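Local coordinates for protein DynE8 (Micromonospora chersina, PDB 4AMM) that is an iterative polyketide synthase of enediyne (dynemicin) biosynthesis, whose acyltransferase domain, the part described here, probably selects and loads acyl units, at residues 227-232 with 255-260; 217-222 with 265-270; 3-8 with 395-400. All blocks are in the same frame, centred on the assembly; numbering follows the deposited sequence.

Interaction 1: residues 227-232 with 255-260; sequences ELAAGT and DRVAEA
Arg256 reaches over to Thr232 and holds its backbone carbonyl, with NH1 2.8 Å from Thr232 O. The oxygen sits at the edge of the guanidinium, in its plane, and the N-H...O angle is 154°. NH1 stands above the carbonyl plane, away from the lone pairs. The arginine chain is extended and slides past the threonine in the opposite direction; at its root, Arg256 CB lies 3.8 Å from Thr232 CG2. Val257 CG2 comes next: it is 3.5 Å from Thr232 OG1 and 4.1 Å from Ala229 CA. One turn on, Leu228 CD2 rests 3.8 Å from Ala260 CB. Helices 222-229 and 251-264 are the two helices of a ferredoxin-like subdomain, as in related acyltransferases. Both cover strand 213-218: Leu228 touches Leu218 and Val257 touches Leu216. Behind the first shell, Thr232 OG1 is placed between the backbone N and the carbonyl carbon (chi1 68°), where it donates to Ala229 O at 2.6 Å and is also hydrogen-bonded to Ala234 N. With an alanine here, Ala234 N would probably lose this partner and a gap would open beside Val257 CG2. Thr232 N also bonds Ala229 O, from the same face as OG1.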
ATOM      1  N   GLU A 227       0.936  17.379 -21.785  1.00 12.85           N
ATOM      2  CA  GLU A 227       0.342  18.331 -22.766  1.00 13.78           C
ATOM      3  C   GLU A 227      -0.421  19.484 -22.084  1.00 13.53           C
ATOM      4  O   GLU A 227      -0.217  20.645 -22.456  1.00 15.76           O
ATOM      5  CB  GLU A 227      -0.598  17.544 -23.682  1.00 16.20           C
ATOM      6  CG  GLU A 227      -1.209  18.414 -24.819  1.00 20.71           C
ATOM      7  CD  GLU A 227      -2.381  17.712 -25.507  1.00 35.53           C
ATOM      8  OE1 GLU A 227      -2.114  16.867 -26.368  1.00 42.27           O
ATOM      9  OE2 GLU A 227      -3.570  18.004 -25.180  1.00 42.37           O
ATOM     10  N   LEU A 228      -1.187  19.186 -21.035  1.00 13.62           N
ATOM     11  CA  LEU A 228      -1.900  20.247 -20.322  1.00 15.83           C
ATOM     12  C   LEU A 228      -0.942  21.199 -19.613  1.00 15.08           C
ATOM     13  O   LEU A 228      -1.194  22.422 -19.525  1.00 17.34           O
ATOM     14  CB  LEU A 228      -2.881  19.674 -19.268  1.00 16.64           C
ATOM     15  CG  LEU A 228      -4.068  18.863 -19.778  1.00 16.40           C
ATOM     16  CD1 LEU A 228      -4.898  18.217 -18.649  1.00 18.17           C
ATOM     17  CD2 LEU A 228      -5.009  19.776 -20.578  1.00 20.12           C
ATOM     18  N   ALA A 229       0.146  20.656 -19.077  1.00 14.20           N
ATOM     19  CA  ALA A 229       1.084  21.447 -18.299  1.00 14.17           C
ATOM     20  C   ALA A 229       2.096  22.216 -19.159  1.00 14.49           C
ATOM     21  O   ALA A 229       2.795  23.104 -18.631  1.00 13.32           O
ATOM     22  CB  ALA A 229       1.851  20.558 -17.312  1.00 14.47           C
ATOM     23  N   ALA A 230       2.198  21.896 -20.447  1.00 14.17           N
ATOM     24  CA  ALA A 230       3.274  22.450 -21.287  1.00 13.94           C
ATOM     25  C   ALA A 230       3.162  23.954 -21.387  1.00 14.95           C
ATOM     26  O   ALA A 230       2.078  24.477 -21.675  1.00 16.55           O
ATOM     27  CB  ALA A 230       3.284  21.779 -22.659  1.00 16.84           C
ATOM     28  N   GLY A 231       4.223  24.652 -21.016  1.00 15.02           N
ATOM     29  CA  GLY A 231       4.276  26.109 -21.099  1.00 14.57           C
ATOM     30  C   GLY A 231       3.614  26.785 -19.883  1.00 14.89           C
ATOM     31  O   GLY A 231       3.618  28.014 -19.775  1.00 18.09           O
ATOM     32  N   THR A 232       3.033  26.020 -18.978  1.00 13.25           N
ATOM     33  CA  THR A 232       2.267  26.612 -17.840  1.00 12.75           C
ATOM     34  C   THR A 232       3.126  26.938 -16.621  1.00 12.38           C
ATOM     35  O   THR A 232       2.720  27.706 -15.759  1.00 13.98           O
ATOM     36  CB  THR A 232       1.168  25.754 -17.346  1.00 12.64           C
ATOM     37  OG1 THR A 232       1.717  24.550 -16.692  1.00 12.15           O
ATOM     38  CG2 THR A 232       0.176  25.364 -18.415  1.00 13.39           C
ATOM     39  N   ASP A 255      -3.553  27.274 -11.928  1.00 15.41           N
ATOM     40  CA  ASP A 255      -4.747  27.831 -12.608  1.00 17.11           C
ATOM     41  C   ASP A 255      -4.678  27.722 -14.126  1.00 15.49           C
ATOM     42  O   ASP A 255      -5.694  27.438 -14.782  1.00 17.05           O
ATOM     43  CB  ASP A 255      -4.855  29.313 -12.210  1.00 17.21           C
ATOM     44  CG  ASP A 255      -5.409  29.536 -10.789  1.00 25.02           C
ATOM     45  OD1 ASP A 255      -5.911  28.610 -10.096  1.00 28.73           O
ATOM     46  OD2 ASP A 255      -5.310  30.728 -10.391  1.00 30.57           O
ATOM     47  N   ARG A 256      -3.479  27.815 -14.730  1.00 15.10           N
ATOM     48  CA  ARG A 256      -3.284  27.605 -16.169  1.00 14.92           C
ATOM     49  C   ARG A 256      -3.647  26.173 -16.544  1.00 14.27           C
ATOM     50  O   ARG A 256      -4.256  25.918 -17.601  1.00 14.32           O
ATOM     51  CB  ARG A 256      -1.856  27.995 -16.674  1.00 14.68           C
ATOM     52  CG  ARG A 256      -1.501  29.473 -16.361  1.00 14.61           C
ATOM     53  CD  ARG A 256      -0.031  29.686 -16.600  1.00 14.35           C
ATOM     54  NE  ARG A 256       0.341  31.020 -16.176  1.00 13.15           N
ATOM     55  CZ  ARG A 256       1.417  31.337 -15.517  1.00 14.55           C
ATOM     56  NH1 ARG A 256       2.319  30.416 -15.199  1.00 15.33           N
ATOM     57  NH2 ARG A 256       1.587  32.611 -15.105  1.00 15.95           N
ATOM     58  N   VAL A 257      -3.202  25.214 -15.722  1.00 14.54           N
ATOM     59  CA  VAL A 257      -3.506  23.834 -16.064  1.00 14.32           C
ATOM     60  C   VAL A 257      -5.003  23.586 -15.902  1.00 13.69           C
ATOM     61  O   VAL A 257      -5.544  22.853 -16.695  1.00 14.80           O
ATOM     62  CB  VAL A 257      -2.688  22.883 -15.089  1.00 12.48           C
ATOM     63  CG1 VAL A 257      -3.029  21.397 -15.373  1.00 13.76           C
ATOM     64  CG2 VAL A 257      -1.157  23.047 -15.258  1.00 15.42           C
ATOM     65  N   ALA A 258      -5.605  24.132 -14.859  1.00 15.06           N
ATOM     66  CA  ALA A 258      -7.028  23.857 -14.632  1.00 17.47           C
ATOM     67  C   ALA A 258      -7.827  24.416 -15.821  1.00 18.71           C
ATOM     68  O   ALA A 258      -8.786  23.761 -16.250  1.00 18.72           O
ATOM     69  CB  ALA A 258      -7.495  24.493 -13.354  1.00 17.82           C
ATOM     70  N   GLU A 259      -7.468  25.594 -16.345  1.00 16.46           N
ATOM     71  CA  GLU A 259      -8.108  26.149 -17.562  1.00 19.61           C
ATOM     72  C   GLU A 259      -7.951  25.224 -18.706  1.00 19.93           C
ATOM     73  O   GLU A 259      -8.907  24.938 -19.426  1.00 21.00           O
ATOM     74  CB  GLU A 259      -7.423  27.441 -18.024  1.00 20.70           C
ATOM     75  CG  GLU A 259      -7.807  28.643 -17.204  1.00 25.74           C
ATOM     76  CD  GLU A 259      -6.939  29.834 -17.640  1.00 30.61           C
ATOM     77  OE1 GLU A 259      -6.818  30.040 -18.886  1.00 34.87           O
ATOM     78  OE2 GLU A 259      -6.329  30.421 -16.735  1.00 33.98           O
ATOM     79  N   ALA A 260      -6.711  24.763 -18.957  1.00 17.85           N
ATOM     80  CA  ALA A 260      -6.418  23.859 -20.055  1.00 17.47           C
ATOM     81  C   ALA A 260      -7.211  22.579 -19.922  1.00 18.47           C
ATOM     82  O   ALA A 260      -7.721  22.059 -20.906  1.00 18.04           O
ATOM     83  CB  ALA A 260      -4.884  23.538 -20.203  1.00 17.62           C
TER

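Interaction 2: residues 217-222 with 265-270; sequences SLRADL and GIEATP
Ser217 and Thr269 pair through both backbone bonds of an antiparallel hydrogen-bonded pair. Thr269 N is 2.7 Å from Ser217 O; Ser217 N is 2.9 Å from Thr269 O. Leu218 and Ala268 follow as the non-hydrogen-bonded pair, and Arg219 N then bonds Glu267 O at 3.0 Å. This pairing sets edge strand 268-270 against strand 213-218 in the ferredoxin-like sheet. The tight side is apolar and faces helix 222-229. There Leu218 CD2 packs 3.7 Å from Ala268 CB, and Ile266 CG2 lies 3.8 Å from Ala220 CB. Both Leu218 and Ile266 also touch Leu228 of that helix. Beyond the last direct bond, a water joins the two backbones, donating to Arg219 O and accepting from Glu267 N, 2.9 Å away.

The other side is looser. Arg219 bends at chi2 and chi3 and lies side by side with the extended Glu267, pointing the same way. Glu267 OE1 hangs over one guanidinium face, 4.0 Å from Arg219 NH1, with the two planes 73° apart. No guanidinium N-H points at Glu267 OE1. The ion pair is therefore long and purely electrostatic, and probably adds little; backbone bonds and the apolar face do most of the joining.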
ATOM      1  N   SER A 217      -4.841  17.212  -9.132  1.00 11.84           N
ATOM      2  CA  SER A 217      -4.931  15.841  -9.623  1.00 11.23           C
ATOM      3  C   SER A 217      -5.642  15.757 -10.920  1.00 13.45           C
ATOM      4  O   SER A 217      -6.749  16.361 -11.021  1.00 15.37           O
ATOM      5  CB  SER A 217      -5.563  15.028  -8.555  1.00 14.88           C
ATOM      6  OG  SER A 217      -5.540  13.647  -8.971  1.00 18.27           O
ATOM      7  N   LEU A 218      -5.147  15.021 -11.894  1.00 11.21           N
ATOM      8  CA  LEU A 218      -5.809  14.936 -13.189  1.00 11.78           C
ATOM      9  C   LEU A 218      -6.231  13.491 -13.465  1.00 12.73           C
ATOM     10  O   LEU A 218      -5.412  12.528 -13.308  1.00 12.55           O
ATOM     11  CB  LEU A 218      -4.865  15.349 -14.352  1.00 11.89           C
ATOM     12  CG  LEU A 218      -4.184  16.714 -14.184  1.00 11.64           C
ATOM     13  CD1 LEU A 218      -3.075  16.969 -15.181  1.00 14.04           C
ATOM     14  CD2 LEU A 218      -5.213  17.827 -14.269  1.00 14.26           C
ATOM     15  N   ARG A 219      -7.465  13.317 -13.975  1.00 11.99           N
ATOM     16  CA  ARG A 219      -7.910  11.984 -14.446  1.00 14.01           C
ATOM     17  C   ARG A 219      -7.510  11.822 -15.889  1.00 14.43           C
ATOM     18  O   ARG A 219      -8.274  12.053 -16.806  1.00 16.09           O
ATOM     19  CB  ARG A 219      -9.439  11.999 -14.277  1.00 14.65           C
ATOM     20  CG  ARG A 219     -10.119  10.676 -14.642  1.00 18.89           C
ATOM     21  CD  ARG A 219      -9.853   9.506 -13.681  1.00 21.25           C
ATOM     22  NE  ARG A 219     -10.150   9.696 -12.229  1.00 21.26           N
ATOM     23  CZ  ARG A 219     -11.316   9.670 -11.562  1.00 31.02           C
ATOM     24  NH1 ARG A 219     -12.522   9.540 -12.141  1.00 29.66           N
ATOM     25  NH2 ARG A 219     -11.261   9.830 -10.239  1.00 34.74           N
ATOM     26  N   ALA A 220      -6.245  11.473 -16.079  1.00 13.01           N
ATOM     27  CA  ALA A 220      -5.583  11.452 -17.371  1.00 14.17           C
ATOM     28  C   ALA A 220      -4.218  10.770 -17.177  1.00 14.17           C
ATOM     29  O   ALA A 220      -3.749  10.577 -16.038  1.00 14.75           O
ATOM     30  CB  ALA A 220      -5.361  12.905 -17.866  1.00 17.08           C
ATOM     31  N   ASP A 221      -3.604  10.381 -18.307  1.00 13.14           N
ATOM     32  CA  ASP A 221      -2.305   9.766 -18.285  1.00 12.89           C
ATOM     33  C   ASP A 221      -1.156  10.745 -18.348  1.00 13.30           C
ATOM     34  O   ASP A 221      -1.352  11.957 -18.470  1.00 13.42           O
ATOM     35  CB  ASP A 221      -2.197   8.663 -19.348  1.00 15.02           C
ATOM     36  CG  ASP A 221      -2.245   9.164 -20.754  1.00 17.98           C
ATOM     37  OD1 ASP A 221      -1.978  10.293 -21.128  1.00 18.06           O
ATOM     38  OD2 ASP A 221      -2.538   8.304 -21.639  1.00 22.49           O
ATOM     39  N   LEU A 222       0.063  10.225 -18.286  1.00 12.81           N
ATOM     40  CA  LEU A 222       1.251  11.104 -18.211  1.00 13.21           C
ATOM     41  C   LEU A 222       1.372  12.005 -19.450  1.00 13.08           C
ATOM     42  O   LEU A 222       1.620  13.220 -19.308  1.00 13.17           O
ATOM     43  CB  LEU A 222       2.472  10.197 -18.018  1.00 11.39           C
ATOM     44  CG  LEU A 222       3.819  10.968 -17.966  1.00 13.26           C
ATOM     45  CD1 LEU A 222       3.913  11.819 -16.721  1.00 13.62           C
ATOM     46  CD2 LEU A 222       4.931   9.974 -17.919  1.00 15.90           C
ATOM     47  N   GLY A 265     -11.583  18.958 -21.774  1.00 26.49           N
ATOM     48  CA  GLY A 265     -12.466  17.987 -21.147  1.00 25.99           C
ATOM     49  C   GLY A 265     -11.798  16.919 -20.225  1.00 25.91           C
ATOM     50  O   GLY A 265     -12.279  15.767 -20.070  1.00 24.93           O
ATOM     51  N   ILE A 266     -10.726  17.325 -19.544  1.00 21.93           N
ATOM     52  CA  ILE A 266     -10.060  16.467 -18.560  1.00 20.63           C
ATOM     53  C   ILE A 266     -10.451  16.945 -17.157  1.00 18.64           C
ATOM     54  O   ILE A 266     -10.367  18.183 -16.927  1.00 19.91           O
ATOM     55  CB  ILE A 266      -8.529  16.489 -18.781  1.00 20.75           C
ATOM     56  CG1 ILE A 266      -8.242  15.792 -20.108  1.00 20.69           C
ATOM     57  CG2 ILE A 266      -7.769  15.785 -17.615  1.00 21.90           C
ATOM     58  CD1 ILE A 266      -6.768  15.745 -20.463  1.00 25.41           C
ATOM     59  N   GLU A 267     -10.925  16.081 -16.273  1.00 17.43           N
ATOM     60  CA  GLU A 267     -11.263  16.456 -14.873  1.00 18.77           C
ATOM     61  C   GLU A 267     -10.013  16.738 -14.033  1.00 17.39           C
ATOM     62  O   GLU A 267      -9.117  15.878 -13.869  1.00 16.68           O
ATOM     63  CB  GLU A 267     -12.104  15.372 -14.181  1.00 20.72           C
ATOM     64  CG  GLU A 267     -12.532  15.738 -12.730  1.00 26.18           C
ATOM     65  CD  GLU A 267     -13.082  14.580 -11.846  1.00 34.77           C
ATOM     66  OE1 GLU A 267     -12.421  13.500 -11.620  1.00 33.12           O
ATOM     67  OE2 GLU A 267     -14.204  14.799 -11.332  1.00 36.55           O
ATOM     68  N   ALA A 268      -9.895  17.970 -13.548  1.00 16.87           N
ATOM     69  CA  ALA A 268      -8.769  18.425 -12.663  1.00 16.34           C
ATOM     70  C   ALA A 268      -9.327  18.666 -11.281  1.00 16.96           C
ATOM     71  O   ALA A 268     -10.294  19.509 -11.131  1.00 20.58           O
ATOM     72  CB  ALA A 268      -8.200  19.654 -13.191  1.00 16.22           C
ATOM     73  N   THR A 269      -8.792  18.014 -10.271  1.00 14.61           N
ATOM     74  CA  THR A 269      -9.241  18.092  -8.869  1.00 14.82           C
ATOM     75  C   THR A 269      -8.189  18.790  -8.002  1.00 16.29           C
ATOM     76  O   THR A 269      -7.144  18.218  -7.761  1.00 15.32           O
ATOM     77  CB  THR A 269      -9.512  16.690  -8.346  1.00 16.94           C
ATOM     78  OG1 THR A 269     -10.569  16.086  -9.180  1.00 20.83           O
ATOM     79  CG2 THR A 269     -10.068  16.736  -6.912  1.00 20.18           C
ATOM     80  N   PRO A 270      -8.491  19.984  -7.419  1.00 16.07           N
ATOM     81  CA  PRO A 270      -7.530  20.618  -6.499  1.00 16.95           C
ATOM     82  C   PRO A 270      -7.351  19.791  -5.248  1.00 16.85           C
ATOM     83  O   PRO A 270      -8.332  19.266  -4.686  1.00 16.87           O
ATOM     84  CB  PRO A 270      -8.232  21.955  -6.121  1.00 19.15           C
ATOM     85  CG  PRO A 270      -9.003  22.235  -7.351  1.00 21.27           C
ATOM     86  CD  PRO A 270      -9.610  20.896  -7.733  1.00 19.78           C
TER
HETATM   87  O   HOH W   1     -10.882  13.329 -17.040  1.00 19.28           O

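Interaction 3: residues 3-8 with 395-400; sequences HELVVC and TPFFAG
Leu5 lies over one face of the Phe397 ring, while Glu4 and the carbonyl of His3 meet its edge. Leu5 CB is 3.9 Å from the Phe397 ring centroid and 24° off the ring normal, a CH-pi contact set toward the rim. Leu5 CD2 reaches on to the Phe397 CB end of the side chain. Phe397 gets into this place because CG is anti to its backbone N (chi1 -171°), which sends the ring out toward strand 4-10.

The edge of the same ring meets oxygen. Glu4 OE2 is 3.2 Å from Phe397 CE2, near the ring plane, and the carboxylate stands almost square to the ring. His3 O is 3.6 Å from Phe397 CZ, also at the edge. It is buried here and has no hydrogen-bonding partner. The slightly positive ring hydrogens probably make these approaches acceptable.

Phe398 is turned differently. Its plane is only 24° from that of the Glu4 carboxylate, and Glu4 OE2 lies 3.1 Å from Phe398 CE1. At the next ring atom, Phe398 CZ comes edge-on to Leu5 O at 3.2 Å. Phe397 CD2 sits over one face of Phe398, near the rim.

Glu4 curls back through a bend at chi2, and its OE2 accepts from Leu5 N at 3.0 Å. The same oxygen forms a salt bridge with Arg401, and OE1 bonds Thr36 OG1. These bonds fix the carboxylate between the rings and are likely to keep it charged. Phe398 also packs on Ala39, Ala40 and Ala43 of helix 32-45.

Strand 4-10 is an edge strand of the small antiparallel sheet near the N-terminus. The C-terminal tail closes on it, consistent with the ketosynthase-to-acyltransferase linker and post-acyltransferase linker of polyketide synthases, where the tail folds back onto the linker domain.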
ATOM      1  N   HIS A   3     -12.837  -8.494  12.844  1.00 28.75           N
ATOM      2  CA  HIS A   3     -12.808  -9.494  11.801  1.00 25.73           C
ATOM      3  C   HIS A   3     -11.957 -10.612  12.371  1.00 23.31           C
ATOM      4  O   HIS A   3     -10.971 -10.377  13.125  1.00 25.63           O
ATOM      5  CB  HIS A   3     -12.149  -9.025  10.493  1.00 25.74           C
ATOM      6  CG  HIS A   3     -13.000  -8.123   9.668  1.00 30.29           C
ATOM      7  ND1 HIS A   3     -13.342  -6.861  10.095  1.00 29.87           N
ATOM      8  CD2 HIS A   3     -13.599  -8.303   8.477  1.00 31.46           C
ATOM      9  CE1 HIS A   3     -14.136  -6.303   9.202  1.00 32.10           C
ATOM     10  NE2 HIS A   3     -14.290  -7.146   8.198  1.00 35.80           N
ATOM     11  N   GLU A   4     -12.365 -11.807  12.035  1.00 18.70           N
ATOM     12  CA  GLU A   4     -11.642 -13.008  12.383  1.00 17.34           C
ATOM     13  C   GLU A   4     -10.927 -13.498  11.137  1.00 15.94           C
ATOM     14  O   GLU A   4     -11.394 -13.308  10.000  1.00 16.46           O
ATOM     15  CB  GLU A   4     -12.618 -14.054  12.912  1.00 19.28           C
ATOM     16  CG  GLU A   4     -11.852 -15.214  13.514  1.00 20.37           C
ATOM     17  CD  GLU A   4     -10.894 -14.689  14.632  1.00 28.24           C
ATOM     18  OE1 GLU A   4     -11.348 -14.423  15.773  1.00 27.24           O
ATOM     19  OE2 GLU A   4      -9.705 -14.433  14.297  1.00 24.69           O
ATOM     20  N   LEU A   5      -9.801 -14.204  11.318  1.00 14.54           N
ATOM     21  CA  LEU A   5      -9.055 -14.815  10.238  1.00 13.70           C
ATOM     22  C   LEU A   5      -9.230 -16.292  10.248  1.00 13.63           C
ATOM     23  O   LEU A   5      -8.898 -16.942  11.267  1.00 14.89           O
ATOM     24  CB  LEU A   5      -7.557 -14.506  10.478  1.00 14.10           C
ATOM     25  CG  LEU A   5      -6.583 -15.222   9.521  1.00 14.33           C
ATOM     26  CD1 LEU A   5      -6.825 -14.830   8.045  1.00 14.72           C
ATOM     27  CD2 LEU A   5      -5.142 -14.824   9.980  1.00 15.63           C
ATOM     28  N   VAL A   6      -9.728 -16.875   9.159  1.00 12.60           N
ATOM     29  CA  VAL A   6      -9.977 -18.293   9.096  1.00 12.35           C
ATOM     30  C   VAL A   6      -9.151 -18.875   7.982  1.00 11.79           C
ATOM     31  O   VAL A   6      -9.264 -18.483   6.810  1.00 13.68           O
ATOM     32  CB  VAL A   6     -11.458 -18.598   8.774  1.00 13.47           C
ATOM     33  CG1 VAL A   6     -11.641 -20.053   8.747  1.00 15.72           C
ATOM     34  CG2 VAL A   6     -12.292 -17.943   9.863  1.00 15.93           C
ATOM     35  N   VAL A   7      -8.158 -19.729   8.374  1.00 12.42           N
ATOM     36  CA  VAL A   7      -7.318 -20.364   7.388  1.00 13.32           C
ATOM     37  C   VAL A   7      -7.477 -21.862   7.414  1.00 15.30           C
ATOM     38  O   VAL A   7      -7.756 -22.422   8.485  1.00 17.28           O
ATOM     39  CB  VAL A   7      -5.812 -20.009   7.581  1.00 14.13           C
ATOM     40  CG1 VAL A   7      -5.561 -18.501   7.628  1.00 12.94           C
ATOM     41  CG2 VAL A   7      -5.181 -20.693   8.868  1.00 15.89           C
ATOM     42  N   CYS A   8      -7.205 -22.484   6.275  1.00 14.47           N
ATOM     43  CA  CYS A   8      -6.951 -23.931   6.320  1.00 18.24           C
ATOM     44  C   CYS A   8      -6.309 -24.391   5.049  1.00 16.15           C
ATOM     45  O   CYS A   8      -6.090 -23.625   4.139  1.00 15.10           O
ATOM     46  CB  CYS A   8      -8.162 -24.722   6.669  1.00 20.68           C
ATOM     47  SG  CYS A   8      -9.327 -24.580   5.391  1.00 22.82           S
ATOM     48  N   THR A 395      -0.955 -18.390  13.207  1.00 12.76           N
ATOM     49  CA  THR A 395      -1.186 -18.337  14.674  1.00 10.67           C
ATOM     50  C   THR A 395      -0.882 -16.953  15.341  1.00 13.36           C
ATOM     51  O   THR A 395      -1.564 -16.702  16.334  1.00 13.85           O
ATOM     52  CB  THR A 395      -0.530 -19.479  15.481  1.00 12.54           C
ATOM     53  OG1 THR A 395       0.891 -19.347  15.360  1.00 13.01           O
ATOM     54  CG2 THR A 395      -1.016 -20.839  15.017  1.00 11.72           C
ATOM     55  N   PRO A 396       0.071 -16.135  14.823  1.00 12.52           N
ATOM     56  CA  PRO A 396       0.279 -14.825  15.483  1.00 13.06           C
ATOM     57  C   PRO A 396      -1.026 -14.004  15.534  1.00 13.63           C
ATOM     58  O   PRO A 396      -1.124 -13.164  16.454  1.00 15.22           O
ATOM     59  CB  PRO A 396       1.339 -14.175  14.604  1.00 15.18           C
ATOM     60  CG  PRO A 396       2.125 -15.287  14.075  1.00 15.51           C
ATOM     61  CD  PRO A 396       1.073 -16.374  13.766  1.00 13.94           C
ATOM     62  N   PHE A 397      -1.968 -14.208  14.643  1.00 12.02           N
ATOM     63  CA  PHE A 397      -3.181 -13.413  14.711  1.00 12.92           C
ATOM     64  C   PHE A 397      -3.989 -13.735  15.937  1.00 15.44           C
ATOM     65  O   PHE A 397      -4.866 -12.949  16.305  1.00 15.77           O
ATOM     66  CB  PHE A 397      -3.992 -13.682  13.409  1.00 13.87           C
ATOM     67  CG  PHE A 397      -5.182 -12.756  13.254  1.00 14.44           C
ATOM     68  CD1 PHE A 397      -5.005 -11.511  12.669  1.00 18.61           C
ATOM     69  CD2 PHE A 397      -6.437 -13.147  13.639  1.00 16.35           C
ATOM     70  CE1 PHE A 397      -6.115 -10.573  12.582  1.00 20.32           C
ATOM     71  CE2 PHE A 397      -7.582 -12.210  13.500  1.00 16.51           C
ATOM     72  CZ  PHE A 397      -7.382 -10.983  13.007  1.00 18.44           C
ATOM     73  N   PHE A 398      -3.751 -14.870  16.604  1.00 13.82           N
ATOM     74  CA  PHE A 398      -4.553 -15.334  17.739  1.00 14.84           C
ATOM     75  C   PHE A 398      -3.891 -15.094  19.088  1.00 16.57           C
ATOM     76  O   PHE A 398      -4.515 -15.361  20.098  1.00 21.52           O
ATOM     77  CB  PHE A 398      -4.936 -16.824  17.527  1.00 16.51           C
ATOM     78  CG  PHE A 398      -5.819 -17.003  16.344  1.00 13.04           C
ATOM     79  CD1 PHE A 398      -7.200 -16.780  16.507  1.00 17.11           C
ATOM     80  CD2 PHE A 398      -5.292 -17.214  15.076  1.00 13.27           C
ATOM     81  CE1 PHE A 398      -8.031 -16.781  15.449  1.00 17.29           C
ATOM     82  CE2 PHE A 398      -6.160 -17.265  13.945  1.00 15.38           C
ATOM     83  CZ  PHE A 398      -7.539 -17.037  14.148  1.00 16.52           C
ATOM     84  N   ALA A 399      -2.674 -14.589  19.037  1.00 15.96           N
ATOM     85  CA  ALA A 399      -1.842 -14.381  20.250  1.00 17.95           C
ATOM     86  C   ALA A 399      -2.148 -13.060  20.914  1.00 20.92           C
ATOM     87  O   ALA A 399      -2.253 -12.017  20.261  1.00 22.07           O
ATOM     88  CB  ALA A 399      -0.382 -14.422  19.862  1.00 19.77           C
ATOM     89  N   GLY A 400      -2.262 -13.097  22.233  1.00 20.08           N
ATOM     90  CA  GLY A 400      -2.158 -11.856  23.011  1.00 26.05           C
ATOM     91  C   GLY A 400      -3.369 -10.961  22.942  1.00 28.68           C
ATOM     92  O   GLY A 400      -3.218  -9.740  23.118  1.00 31.47           O
TER

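Interactions 1 and 2 belong to one ferredoxin-like subdomain, with centres 11 Å apart. They touch directly: Leu228 CD1 is 3.6 Å from Ile266 CD1 and 4.1 Å from Leu218 CD1. Strand 213-218 leads into helix 222-229, and helix 251-264 into strand 268-270, so one contact joins the helices and the other the strands. Interaction 3 lies on the other side of the chain's centre, about 51 Å from interaction 1 and 42 Å from interaction 2, centre to centre, and brings the two chain ends together. The probable nucleophile elbow at Ser176 follows strand 171-174 of the separate parallel sheet, and none of the three contacts includes it.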